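Local coordinates for protein probable intron-encoded endonuclease 1 (Wickerhamomyces canadensis, PDB 6X1J) that cuts double-stranded DNA at a long recognition sequence as a LAGLIDADG homing endonuclease, promoting homing of its intron in the mitochondrial 21S rRNA gene, at residues Asp24-Trp29 / Gln105-Lys110; Asn187-Ile192 / Pro204-Glu209; Gln36-Ile41 / Glu138-Tyr143; Glu173-Leu178 / Asn197-Tyr202. All coordinates share one frame; numbering follows the deposited sequence.

Interaction 1: Asp24-Trp29 / Gln105-Lys110; sequences DYKKQW and QTFEHK. With nucleotides of chain C.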
# COMPACT_ATOMS: atom_id res chain seq x y z
N ASP A 24 12.37 24.05 -7.15
CA ASP A 24 12.56 24.08 -8.62
C ASP A 24 12.52 22.64 -9.17
O ASP A 24 11.92 22.45 -10.23
CB ASP A 24 13.84 24.85 -9.00
CG ASP A 24 13.72 26.36 -8.85
OD1 ASP A 24 12.57 26.87 -8.82
OD2 ASP A 24 14.78 27.03 -8.77
N TYR A 25 13.13 21.66 -8.48
CA TYR A 25 13.09 20.22 -8.85
C TYR A 25 11.63 19.72 -8.96
O TYR A 25 11.30 19.05 -9.98
CB TYR A 25 13.93 19.38 -7.87
CG TYR A 25 13.82 17.88 -8.08
CD1 TYR A 25 14.53 17.24 -9.09
CD2 TYR A 25 12.99 17.11 -7.28
CE1 TYR A 25 14.42 15.87 -9.28
CE2 TYR A 25 12.87 15.74 -7.45
CZ TYR A 25 13.59 15.12 -8.46
OH TYR A 25 13.48 13.77 -8.63
N LYS A 26 10.76 20.08 -7.99
CA LYS A 26 9.33 19.62 -7.91
C LYS A 26 8.52 19.96 -9.16
O LYS A 26 7.68 19.13 -9.53
CB LYS A 26 8.64 20.24 -6.71
CG LYS A 26 9.17 19.66 -5.42
CD LYS A 26 8.48 20.22 -4.23
CE LYS A 26 9.19 19.74 -3.00
NZ LYS A 26 8.43 20.06 -1.78
N LYS A 27 8.75 21.12 -9.79
CA LYS A 27 7.95 21.55 -10.97
C LYS A 27 8.28 20.64 -12.17
O LYS A 27 7.61 20.76 -13.22
CB LYS A 27 8.26 23.00 -11.37
CG LYS A 27 8.41 24.01 -10.24
CD LYS A 27 8.49 25.43 -10.79
CE LYS A 27 9.02 26.44 -9.80
NZ LYS A 27 8.33 26.33 -8.50
N GLN A 28 9.28 19.77 -12.05
CA GLN A 28 9.61 18.79 -13.12
C GLN A 28 8.52 17.71 -13.15
O GLN A 28 8.53 16.86 -14.10
CB GLN A 28 11.04 18.24 -12.94
CG GLN A 28 12.14 19.15 -13.48
CD GLN A 28 13.50 18.99 -12.84
OE1 GLN A 28 14.45 19.71 -13.16
NE2 GLN A 28 13.61 18.08 -11.89
N TRP A 29 7.61 17.72 -12.16
CA TRP A 29 6.49 16.75 -12.01
C TRP A 29 5.23 17.45 -11.50
O TRP A 29 5.32 18.16 -10.47
CB TRP A 29 6.90 15.61 -11.05
CG TRP A 29 7.87 14.70 -11.72
CD1 TRP A 29 7.62 13.79 -12.71
CD2 TRP A 29 9.29 14.76 -11.55
NE1 TRP A 29 8.80 13.23 -13.13
CE2 TRP A 29 9.84 13.82 -12.46
CE3 TRP A 29 10.14 15.49 -10.71
CZ2 TRP A 29 11.21 13.58 -12.54
CZ3 TRP A 29 11.49 15.27 -10.80
CH2 TRP A 29 12.02 14.34 -11.71
N GLN A 105 10.63 8.31 2.95
CA GLN A 105 9.59 9.38 2.85
C GLN A 105 9.62 9.97 1.43
O GLN A 105 10.74 10.12 0.88
CB GLN A 105 9.87 10.51 3.85
CG GLN A 105 9.76 10.10 5.31
CD GLN A 105 10.95 9.31 5.83
OE1 GLN A 105 12.08 9.41 5.33
NE2 GLN A 105 10.69 8.50 6.85
N THR A 106 8.47 10.33 0.88
CA THR A 106 8.45 11.29 -0.26
C THR A 106 8.58 12.65 0.41
O THR A 106 8.29 12.73 1.62
CB THR A 106 7.18 11.29 -1.10
OG1 THR A 106 6.17 11.87 -0.27
CG2 THR A 106 6.79 9.91 -1.57
N PHE A 107 8.96 13.67 -0.35
CA PHE A 107 8.68 15.07 0.06
C PHE A 107 7.18 15.35 -0.15
O PHE A 107 6.53 14.61 -0.88
CB PHE A 107 9.61 16.06 -0.66
CG PHE A 107 9.74 15.89 -2.16
CD1 PHE A 107 8.65 16.06 -2.99
CD2 PHE A 107 10.98 15.66 -2.73
CE1 PHE A 107 8.77 15.92 -4.35
CE2 PHE A 107 11.11 15.55 -4.11
CZ PHE A 107 10.00 15.66 -4.92
N GLU A 108 6.66 16.44 0.42
CA GLU A 108 5.32 17.02 0.07
C GLU A 108 5.29 17.33 -1.43
O GLU A 108 6.29 17.80 -1.97
CB GLU A 108 5.06 18.29 0.86
CG GLU A 108 5.06 18.04 2.36
CD GLU A 108 4.90 19.31 3.17
OE1 GLU A 108 4.58 20.36 2.55
OE2 GLU A 108 5.11 19.24 4.42
N HIS A 109 4.17 17.06 -2.08
CA HIS A 109 3.96 17.37 -3.51
C HIS A 109 2.48 17.23 -3.83
O HIS A 109 1.88 16.20 -3.45
CB HIS A 109 4.81 16.50 -4.43
CG HIS A 109 4.94 17.05 -5.81
ND1 HIS A 109 3.88 17.07 -6.70
CD2 HIS A 109 6.00 17.53 -6.50
CE1 HIS A 109 4.29 17.53 -7.87
NE2 HIS A 109 5.59 17.82 -7.78
N LYS A 110 1.97 18.23 -4.55
CA LYS A 110 0.59 18.40 -5.06
C LYS A 110 0.12 17.13 -5.78
O LYS A 110 -1.06 16.86 -5.74
CB LYS A 110 0.61 19.62 -6.00
CG LYS A 110 -0.72 20.03 -6.61
CD LYS A 110 -0.59 21.21 -7.58
CE LYS A 110 -1.69 22.24 -7.42
NZ LYS A 110 -1.59 22.96 -6.12
P DA C 7 9.74 18.95 1.80
OP1 DA C 7 9.93 19.71 0.54
OP2 DA C 7 8.42 18.24 2.05
O5' DA C 7 10.96 17.94 1.97
C5' DA C 7 12.26 18.22 1.42
C4' DA C 7 13.31 17.63 2.33
O4' DA C 7 13.19 18.23 3.64
C3' DA C 7 13.21 16.12 2.55
O3' DA C 7 14.51 15.52 2.31
C2' DA C 7 12.57 16.01 3.93
C1' DA C 7 13.04 17.26 4.65
N9 DA C 7 12.07 17.79 5.61
C8 DA C 7 10.73 17.99 5.35
N7 DA C 7 10.07 18.48 6.37
C5 DA C 7 11.03 18.62 7.36
C6 DA C 7 10.96 19.11 8.67
N6 DA C 7 9.83 19.56 9.23
N1 DA C 7 12.09 19.12 9.41
C2 DA C 7 13.22 18.68 8.84
N3 DA C 7 13.42 18.21 7.60
C4 DA C 7 12.27 18.21 6.90

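Interaction 2: Asn187-Ile192 / Pro204-Glu209; sequences NLNCSI and PNKDYE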
# COMPACT_ATOMS: atom_id res chain seq x y z
N ASN A 187 -15.12 -10.55 -10.61
CA ASN A 187 -15.91 -11.79 -10.44
C ASN A 187 -15.25 -12.70 -9.41
O ASN A 187 -14.99 -13.85 -9.69
CB ASN A 187 -16.18 -12.49 -11.78
CG ASN A 187 -17.47 -13.29 -11.71
OD1 ASN A 187 -18.29 -13.07 -10.80
ND2 ASN A 187 -17.63 -14.24 -12.61
N LEU A 188 -15.04 -12.18 -8.21
CA LEU A 188 -14.61 -12.98 -7.05
C LEU A 188 -15.86 -13.38 -6.26
O LEU A 188 -16.92 -12.81 -6.54
CB LEU A 188 -13.69 -12.10 -6.20
CG LEU A 188 -12.32 -11.81 -6.82
CD1 LEU A 188 -11.63 -10.72 -6.02
CD2 LEU A 188 -11.49 -13.09 -6.87
N ASN A 189 -15.68 -14.22 -5.25
CA ASN A 189 -16.71 -14.63 -4.26
C ASN A 189 -16.18 -14.36 -2.86
O ASN A 189 -16.42 -15.21 -1.98
CB ASN A 189 -17.06 -16.10 -4.41
CG ASN A 189 -17.64 -16.39 -5.78
OD1 ASN A 189 -18.84 -16.22 -5.97
ND2 ASN A 189 -16.78 -16.76 -6.72
N CYS A 190 -15.54 -13.22 -2.67
CA CYS A 190 -15.15 -12.73 -1.32
C CYS A 190 -16.37 -12.73 -0.42
O CYS A 190 -17.44 -12.41 -0.90
CB CYS A 190 -14.69 -11.28 -1.33
SG CYS A 190 -13.29 -11.07 -2.43
N SER A 191 -16.17 -12.92 0.87
CA SER A 191 -17.22 -12.77 1.90
C SER A 191 -16.53 -12.19 3.12
O SER A 191 -15.28 -12.25 3.15
CB SER A 191 -17.88 -14.07 2.19
OG SER A 191 -16.94 -15.00 2.73
N ILE A 192 -17.30 -11.60 4.02
CA ILE A 192 -16.80 -10.92 5.25
C ILE A 192 -16.54 -11.95 6.36
O ILE A 192 -17.16 -13.02 6.38
CB ILE A 192 -17.75 -9.79 5.69
CG1 ILE A 192 -17.05 -8.85 6.67
CG2 ILE A 192 -19.09 -10.32 6.26
CD1 ILE A 192 -17.73 -7.52 6.85
N PRO A 204 -12.18 -17.28 -0.88
CA PRO A 204 -12.32 -18.72 -0.69
C PRO A 204 -11.35 -19.43 -1.63
O PRO A 204 -10.92 -18.81 -2.59
CB PRO A 204 -13.77 -18.99 -1.10
CG PRO A 204 -13.97 -17.95 -2.21
CD PRO A 204 -13.34 -16.71 -1.62
N ASN A 205 -11.07 -20.70 -1.32
CA ASN A 205 -10.17 -21.59 -2.07
C ASN A 205 -10.55 -21.62 -3.55
O ASN A 205 -9.65 -21.74 -4.41
CB ASN A 205 -10.17 -23.02 -1.51
CG ASN A 205 -9.31 -23.94 -2.34
OD1 ASN A 205 -8.08 -23.85 -2.24
ND2 ASN A 205 -9.92 -24.73 -3.23
N LYS A 206 -11.84 -21.59 -3.85
CA LYS A 206 -12.27 -21.78 -5.26
C LYS A 206 -12.03 -20.48 -6.04
O LYS A 206 -12.09 -20.56 -7.29
CB LYS A 206 -13.73 -22.22 -5.31
CG LYS A 206 -14.78 -21.15 -5.04
CD LYS A 206 -16.15 -21.77 -4.86
CE LYS A 206 -17.29 -20.81 -5.09
NZ LYS A 206 -17.33 -19.78 -4.03
N ASP A 207 -11.71 -19.35 -5.36
CA ASP A 207 -11.25 -18.11 -6.06
C ASP A 207 -9.73 -18.11 -6.27
O ASP A 207 -9.22 -17.19 -6.95
CB ASP A 207 -11.64 -16.83 -5.32
CG ASP A 207 -13.07 -16.43 -5.56
OD1 ASP A 207 -13.65 -16.96 -6.53
OD2 ASP A 207 -13.59 -15.60 -4.77
N TYR A 208 -9.00 -19.12 -5.78
CA TYR A 208 -7.50 -19.05 -5.76
C TYR A 208 -6.91 -18.89 -7.17
O TYR A 208 -6.09 -18.00 -7.31
CB TYR A 208 -6.82 -20.27 -5.15
CG TYR A 208 -5.32 -20.12 -5.15
CD1 TYR A 208 -4.69 -19.32 -4.21
CD2 TYR A 208 -4.54 -20.73 -6.11
CE1 TYR A 208 -3.31 -19.17 -4.21
CE2 TYR A 208 -3.16 -20.58 -6.12
CZ TYR A 208 -2.54 -19.81 -5.16
OH TYR A 208 -1.18 -19.63 -5.15
N GLU A 209 -7.29 -19.71 -8.16
CA GLU A 209 -6.70 -19.66 -9.52
C GLU A 209 -6.97 -18.28 -10.12
O GLU A 209 -6.02 -17.69 -10.65
CB GLU A 209 -7.16 -20.82 -10.41
CG GLU A 209 -6.38 -22.13 -10.20
CD GLU A 209 -4.85 -22.08 -10.12
OE1 GLU A 209 -4.19 -21.67 -11.11
OE2 GLU A 209 -4.30 -22.46 -9.05

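Interaction 3: Gln36-Ile41 / Glu138-Tyr143; sequences QEETLI and ERSLAY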
# COMPACT_ATOMS: atom_id res chain seq x y z
N GLN A 36 2.03 4.72 -10.97
CA GLN A 36 2.20 5.22 -9.59
C GLN A 36 0.83 5.33 -8.93
O GLN A 36 0.72 5.02 -7.72
CB GLN A 36 2.89 6.57 -9.62
CG GLN A 36 4.36 6.43 -9.97
CD GLN A 36 5.04 7.71 -10.39
OE1 GLN A 36 4.42 8.68 -10.85
NE2 GLN A 36 6.35 7.73 -10.18
N GLU A 37 -0.17 5.75 -9.69
CA GLU A 37 -1.49 6.06 -9.11
C GLU A 37 -2.05 4.73 -8.63
O GLU A 37 -2.50 4.69 -7.48
CB GLU A 37 -2.39 6.76 -10.13
CG GLU A 37 -3.75 7.15 -9.57
CD GLU A 37 -4.81 7.42 -10.63
OE1 GLU A 37 -4.47 8.08 -11.64
OE2 GLU A 37 -5.98 6.98 -10.46
N GLU A 38 -2.03 3.72 -9.50
CA GLU A 38 -2.65 2.38 -9.28
C GLU A 38 -1.86 1.66 -8.20
O GLU A 38 -2.49 1.07 -7.31
CB GLU A 38 -2.77 1.55 -10.56
CG GLU A 38 -3.71 2.20 -11.57
CD GLU A 38 -3.80 1.51 -12.93
OE1 GLU A 38 -3.41 0.33 -13.04
OE2 GLU A 38 -4.28 2.16 -13.87
N THR A 39 -0.53 1.74 -8.22
CA THR A 39 0.30 1.21 -7.11
C THR A 39 -0.19 1.84 -5.79
O THR A 39 -0.41 1.13 -4.79
CB THR A 39 1.79 1.49 -7.36
OG1 THR A 39 2.21 0.84 -8.57
CG2 THR A 39 2.60 1.00 -6.19
N LEU A 40 -0.33 3.15 -5.79
CA LEU A 40 -0.48 3.94 -4.55
C LEU A 40 -1.89 3.67 -3.99
O LEU A 40 -2.08 3.68 -2.76
CB LEU A 40 -0.29 5.42 -4.87
CG LEU A 40 -0.57 6.38 -3.71
CD1 LEU A 40 0.16 5.96 -2.45
CD2 LEU A 40 -0.20 7.81 -4.04
N ILE A 41 -2.84 3.40 -4.86
CA ILE A 41 -4.22 3.06 -4.37
C ILE A 41 -4.11 1.78 -3.53
O ILE A 41 -4.73 1.71 -2.44
CB ILE A 41 -5.21 2.95 -5.54
CG1 ILE A 41 -5.55 4.34 -6.06
CG2 ILE A 41 -6.45 2.14 -5.16
CD1 ILE A 41 -5.91 4.34 -7.53
N GLU A 138 -6.05 -4.49 -11.07
CA GLU A 138 -5.26 -5.67 -10.61
C GLU A 138 -3.90 -5.23 -10.06
O GLU A 138 -3.51 -5.80 -9.02
CB GLU A 138 -5.04 -6.67 -11.74
CG GLU A 138 -6.31 -7.26 -12.31
CD GLU A 138 -6.83 -6.50 -13.52
OE1 GLU A 138 -6.44 -5.29 -13.70
OE2 GLU A 138 -7.63 -7.11 -14.25
N ARG A 139 -3.25 -4.18 -10.64
CA ARG A 139 -1.98 -3.66 -10.09
C ARG A 139 -2.26 -3.22 -8.64
O ARG A 139 -1.50 -3.65 -7.74
CB ARG A 139 -1.36 -2.59 -11.00
CG ARG A 139 0.01 -2.09 -10.54
CD ARG A 139 0.58 -0.96 -11.41
NE ARG A 139 0.95 -1.40 -12.75
CZ ARG A 139 2.16 -1.84 -13.10
NH1 ARG A 139 3.13 -1.92 -12.20
NH2 ARG A 139 2.36 -2.24 -14.35
N SER A 140 -3.33 -2.43 -8.40
CA SER A 140 -3.72 -1.95 -7.04
C SER A 140 -3.94 -3.16 -6.14
O SER A 140 -3.45 -3.15 -4.97
CB SER A 140 -5.00 -1.06 -7.03
OG SER A 140 -5.00 -0.05 -8.04
N LEU A 141 -4.67 -4.16 -6.63
CA LEU A 141 -4.98 -5.39 -5.82
C LEU A 141 -3.69 -6.06 -5.34
O LEU A 141 -3.67 -6.51 -4.17
CB LEU A 141 -5.76 -6.41 -6.65
CG LEU A 141 -7.25 -6.18 -6.81
CD1 LEU A 141 -7.84 -7.32 -7.61
CD2 LEU A 141 -7.94 -6.06 -5.46
N ALA A 142 -2.66 -6.12 -6.20
CA ALA A 142 -1.38 -6.81 -5.89
C ALA A 142 -0.68 -6.09 -4.75
O ALA A 142 -0.16 -6.76 -3.84
CB ALA A 142 -0.47 -6.87 -7.10
N TYR A 143 -0.63 -4.77 -4.82
CA TYR A 143 0.03 -3.95 -3.78
C TYR A 143 -0.75 -4.06 -2.47
O TYR A 143 -0.13 -4.20 -1.42
CB TYR A 143 0.32 -2.54 -4.34
CG TYR A 143 1.51 -2.54 -5.28
CD1 TYR A 143 2.82 -2.51 -4.80
CD2 TYR A 143 1.34 -2.70 -6.65
CE1 TYR A 143 3.92 -2.58 -5.66
CE2 TYR A 143 2.43 -2.78 -7.52
CZ TYR A 143 3.72 -2.73 -7.02
OH TYR A 143 4.77 -2.80 -7.90
O HOH W 1 -0.78 -0.05 -14.36
O HOH W 2 3.94 -0.75 -9.87

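Interaction 4: Glu173-Leu178 / Asn197-Tyr202; sequences EEVEIL and NKPIIY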
# COMPACT_ATOMS: atom_id res chain seq x y z
N GLU A 173 -19.18 -1.55 7.34
CA GLU A 173 -20.04 -1.11 6.22
C GLU A 173 -19.15 -0.76 5.02
O GLU A 173 -19.56 -1.05 3.87
CB GLU A 173 -20.94 0.03 6.71
CG GLU A 173 -21.95 -0.43 7.76
CD GLU A 173 -21.42 -0.80 9.13
OE1 GLU A 173 -20.25 -0.46 9.45
OE2 GLU A 173 -22.17 -1.43 9.89
N GLU A 174 -17.95 -0.24 5.30
CA GLU A 174 -16.85 0.01 4.32
C GLU A 174 -16.36 -1.31 3.71
O GLU A 174 -16.35 -1.46 2.46
CB GLU A 174 -15.74 0.79 5.03
CG GLU A 174 -16.05 2.25 5.26
CD GLU A 174 -14.92 3.06 5.84
OE1 GLU A 174 -14.26 2.56 6.78
OE2 GLU A 174 -14.64 4.14 5.30
N VAL A 175 -16.05 -2.31 4.53
CA VAL A 175 -15.61 -3.64 4.00
C VAL A 175 -16.74 -4.26 3.18
O VAL A 175 -16.44 -4.80 2.06
CB VAL A 175 -15.07 -4.57 5.12
CG1 VAL A 175 -14.61 -5.89 4.58
CG2 VAL A 175 -13.92 -3.91 5.87
N GLU A 176 -18.00 -4.14 3.64
CA GLU A 176 -19.16 -4.70 2.87
C GLU A 176 -19.22 -4.04 1.49
O GLU A 176 -19.46 -4.76 0.51
CB GLU A 176 -20.50 -4.53 3.59
CG GLU A 176 -20.71 -5.44 4.77
CD GLU A 176 -21.71 -4.92 5.79
OE1 GLU A 176 -22.30 -3.87 5.55
OE2 GLU A 176 -21.88 -5.56 6.85
N ILE A 177 -18.95 -2.73 1.38
CA ILE A 177 -18.84 -2.06 0.05
C ILE A 177 -17.73 -2.72 -0.78
O ILE A 177 -18.02 -3.11 -1.96
CB ILE A 177 -18.67 -0.54 0.16
CG1 ILE A 177 -19.96 0.13 0.62
CG2 ILE A 177 -18.22 0.04 -1.18
CD1 ILE A 177 -19.76 1.36 1.46
N LEU A 178 -16.52 -2.85 -0.22
CA LEU A 178 -15.35 -3.42 -0.97
C LEU A 178 -15.74 -4.80 -1.51
O LEU A 178 -15.57 -5.05 -2.76
CB LEU A 178 -14.15 -3.53 -0.03
CG LEU A 178 -13.46 -2.21 0.32
CD1 LEU A 178 -12.50 -2.37 1.49
CD2 LEU A 178 -12.73 -1.63 -0.90
N ASN A 197 -13.05 -8.95 16.49
CA ASN A 197 -14.28 -8.15 16.29
C ASN A 197 -14.14 -7.09 15.20
O ASN A 197 -15.08 -6.28 15.06
CB ASN A 197 -14.77 -7.54 17.61
CG ASN A 197 -15.69 -8.51 18.32
OD1 ASN A 197 -15.22 -9.44 18.97
ND2 ASN A 197 -16.99 -8.34 18.13
N LYS A 198 -13.08 -7.11 14.39
CA LYS A 198 -12.93 -6.14 13.27
C LYS A 198 -13.01 -6.88 11.93
O LYS A 198 -12.72 -8.06 11.81
CB LYS A 198 -11.66 -5.32 13.46
CG LYS A 198 -11.64 -4.54 14.76
CD LYS A 198 -10.40 -3.67 14.92
CE LYS A 198 -10.61 -2.45 15.79
NZ LYS A 198 -10.57 -2.83 17.22
N PRO A 199 -13.51 -6.21 10.88
CA PRO A 199 -13.79 -6.89 9.62
C PRO A 199 -12.56 -7.24 8.76
O PRO A 199 -11.70 -6.39 8.66
CB PRO A 199 -14.66 -5.88 8.84
CG PRO A 199 -14.34 -4.54 9.46
CD PRO A 199 -13.95 -4.81 10.90
N ILE A 200 -12.60 -8.40 8.08
CA ILE A 200 -11.57 -8.83 7.09
C ILE A 200 -12.27 -9.42 5.87
O ILE A 200 -13.47 -9.73 5.97
CB ILE A 200 -10.60 -9.86 7.69
CG1 ILE A 200 -11.31 -11.15 8.10
CG2 ILE A 200 -9.85 -9.24 8.85
CD1 ILE A 200 -10.37 -12.22 8.63
N ILE A 201 -11.54 -9.58 4.78
CA ILE A 201 -12.05 -10.11 3.49
C ILE A 201 -11.44 -11.49 3.30
O ILE A 201 -10.21 -11.56 3.19
CB ILE A 201 -11.69 -9.16 2.34
CG1 ILE A 201 -12.22 -7.74 2.61
CG2 ILE A 201 -12.19 -9.69 1.00
CD1 ILE A 201 -12.02 -6.76 1.46
N TYR A 202 -12.28 -12.53 3.32
CA TYR A 202 -11.90 -13.94 3.09
C TYR A 202 -12.07 -14.18 1.60
O TYR A 202 -13.16 -13.85 1.05
CB TYR A 202 -12.80 -14.84 3.97
CG TYR A 202 -12.84 -16.31 3.64
CD1 TYR A 202 -11.94 -17.20 4.20
CD2 TYR A 202 -13.82 -16.83 2.81
CE1 TYR A 202 -11.98 -18.56 3.91
CE2 TYR A 202 -13.88 -18.19 2.50
CZ TYR A 202 -12.96 -19.06 3.06
OH TYR A 202 -12.99 -20.39 2.76

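Interaction 1: Asp24-Trp29 / Gln105-Lys110
Lys-26 runs antiparallel to the side chain of Phe-107 and crosses one face of its ring, with CE 4.0 Å from the ring centroid, a CH-pi contact. Chi1 of -70° sets CG beside the backbone N, and the chain beyond is extended, carrying NZ past the ring to two acceptors: Glu-108 O at 3.1 Å and OP1 of nucleotide DA7 of chain C at 2.8 Å. The same phosphate takes a backbone bond from Glu-108 N to OP2, 3.0 Å, so both segments grip one DNA group. On the tight side, Tyr-25 CE2 meets Phe-107 CE2 at 3.8 Å, ring edge to ring edge. Farther along the loop, the His-109 ring points NE2 at Lys-26 O, 3.0 Å; the bond is nearly straight (163°) and lies in the imidazole plane, although NE2 stands above the carbonyl plane. Trp-29 N reaches that oxygen from the opposite face. The partly exposed periphery is looser: Trp-29 comes no nearer with its side chain than CB, 4.2 Å from His-109 NE2. In the fold, helix 20-26 and the turn after it lie against the loop leaving strand 98-105, with strand 60-65 beside Thr-106 and Glu-108, while Tyr-25 OH bonds Glu-80 O beyond helix 68-77.

Interaction 2: Asn187-Ile192 / Pro204-Glu209
Asp-207 presents its carboxylate to Asn-189, whose backbone and side chain both donate to it. The backbone N meets OD2 at 2.6 Å, on the syn side and somewhat out of the carboxylate plane, while ND2 gives a 3.1 Å bond to OD1 through the syn lone pair. This second bond is nearly straight (165°) and lies in the amide plane. The conformation of Asn-189 explains the double grip: CG sits beside its own backbone N (chi1 -61°), which brings ND2 round to the same carboxylate that the N-H addresses. The amide and carboxylate planes differ by 24°, close enough to coplanar for a two-pronged fit, even though the side chains themselves cross at about a right angle.

Apolar groups flank the pair. Leu-188 lays CD2 3.9 Å from Asp-207 CG, and Pro-204 brings its ring carbon CD to 3.4 Å from Asn-189 O. Lys-206 holds CG between its backbone N and carbonyl carbon and bends at its last torsion, which returns NZ to 3.7 Å from Asn-189 CB. The contact joins the turn between helix 172-186 and strand 191-195 to the 3-10 segment leading into helix 208-215; the neighbouring amide, Cys-190 N, is taken by Asn-183 OD1. Asp-207 is buried, so the two N-H donors satisfying separate oxygens probably favour its ionised form, and the ammonium of Lys-206, with NZ 5.3 Å from Asp-207 OD1 and so not in contact, may add a little to that stabilisation.

Interaction 3: Gln36-Ile41 / Glu138-Tyr143
Arg-139 reaches from its helix toward Glu-38 and Thr-39, and each stage of its side chain has a counterpart. CB lies 4.1 Å from Glu-38 OE1. CG, held anti to the backbone N (chi1 -176°), comes within 4.2 Å of Thr-39 OG1, and CD passes closer, at 3.7 Å. A bend at chi3 then turns the guanidinium: NE donates to a water at 2.7 Å, which donates to Glu-38 OE1, and NH1 donates to a second water, which donates to Thr-39 OG1 and also lies within hydrogen-bonding distance of Tyr-143 OH. Arginine and glutamate are therefore linked through solvent rather than by a direct salt bridge. OE1 of Glu-38 is also bonded to Thr-137 and OE2 forms a salt bridge with Lys-34, OG1 of Thr-39 is bonded to Ile-35 O and OH of Tyr-143 to His-73.

The methyl CG2 of Thr-39 sits over the centre of the Tyr-143 ring, 3.6 Å from the centroid and only 5° off the normal, a CH-pi contact. Ser-140 OG donates to Glu-38 O at 2.8 Å. The small Ser-140 lies at the closest approach, its CA 5.0 Å from that of Glu-38; the short helix axes come within 7.2 Å and cross at -40°.

These are the paired LAGLIDADG helices; the potassium ions are bound by Gly-46 and Asp-47, just past the end of helix 34-45, and by Asp-147 and Asp-148 at the end of helix 138-148. Helix 68-77 packs beside Thr-39 and Tyr-143, helix 113-119 against Ile-41, and helix 172-186 against Leu-141.

Interaction 4: Glu173-Leu178 / Asn197-Tyr202
Val-175 forks toward Pro-199 and Ile-201 because its first torsion sets CG1 opposite the backbone N (chi1 -179°) and CG2 opposite the carbonyl carbon, so the two methyls part along the strand. CG2 rests on the proline ring, 3.6 Å from Pro-199 CB and 3.7 Å from Pro-199 CG. CG1 goes the other way and meets Ile-201 CG1, also at 3.6 Å. In Ile-201 the CG1 branch lies beside the backbone N and continues extended (chi2 -175°), which carries CD1 outward to the helix, where it lies 4.1 Å from Leu-178 CB as well as 4.1 Å from Val-175 CG1. One isoleucine tip thus bridges two residues a single helical turn apart.

This is helix-on-sheet packing of the LAGLIDADG alpha-beta-beta-alpha-beta-beta-alpha fold: the axis of helix 173-178 runs almost parallel to that of strand 198-202, 12° apart and 8.5 Å at closest approach. Pro-199 and Ile-201 face the helix, whereas the CB of Ile-200 points away from it, as expected for every second residue in a strand. In this family the sheet face away from the helices is the one laid on DNA, and Lys-198, near the start of the strand, packs on a phosphate here. The side-chain contacts are all between carbon atoms; apart from them Val-175 CG1 also lies near the Ile-200 carbonyl O. The five touching residues are buried.

Around them, Leu-131 and Val-132 of helix 131-134 cover Leu-178, Ile-192 of the adjacent strand lies against Pro-199, and Leu-165 of strand 163-165 touches Ile-201.

Interactions 1 and 2 mark opposite sides of the chain, their centres 40 Å apart, with interaction 3 between them, about 20 Å from each. Interaction 3 pairs helices 34-45 and 138-148, each followed in the chain by its own four-stranded antiparallel sheet. Interaction 1 lies at the end of strand 98-105 in the first sheet; interactions 2 and 4 belong to the second. Those two touch, through Ser-191 O and Tyr-202 N at 3.0 Å, and alternate along the chain, 173-178, 187-192, 197-202, 204-209. Segments 24-29 and 36-41 likewise alternate with 105-110 and 138-143. Two pseudo-symmetric halves thus meet at the central helices, consistent with a monomer spanning its DNA target.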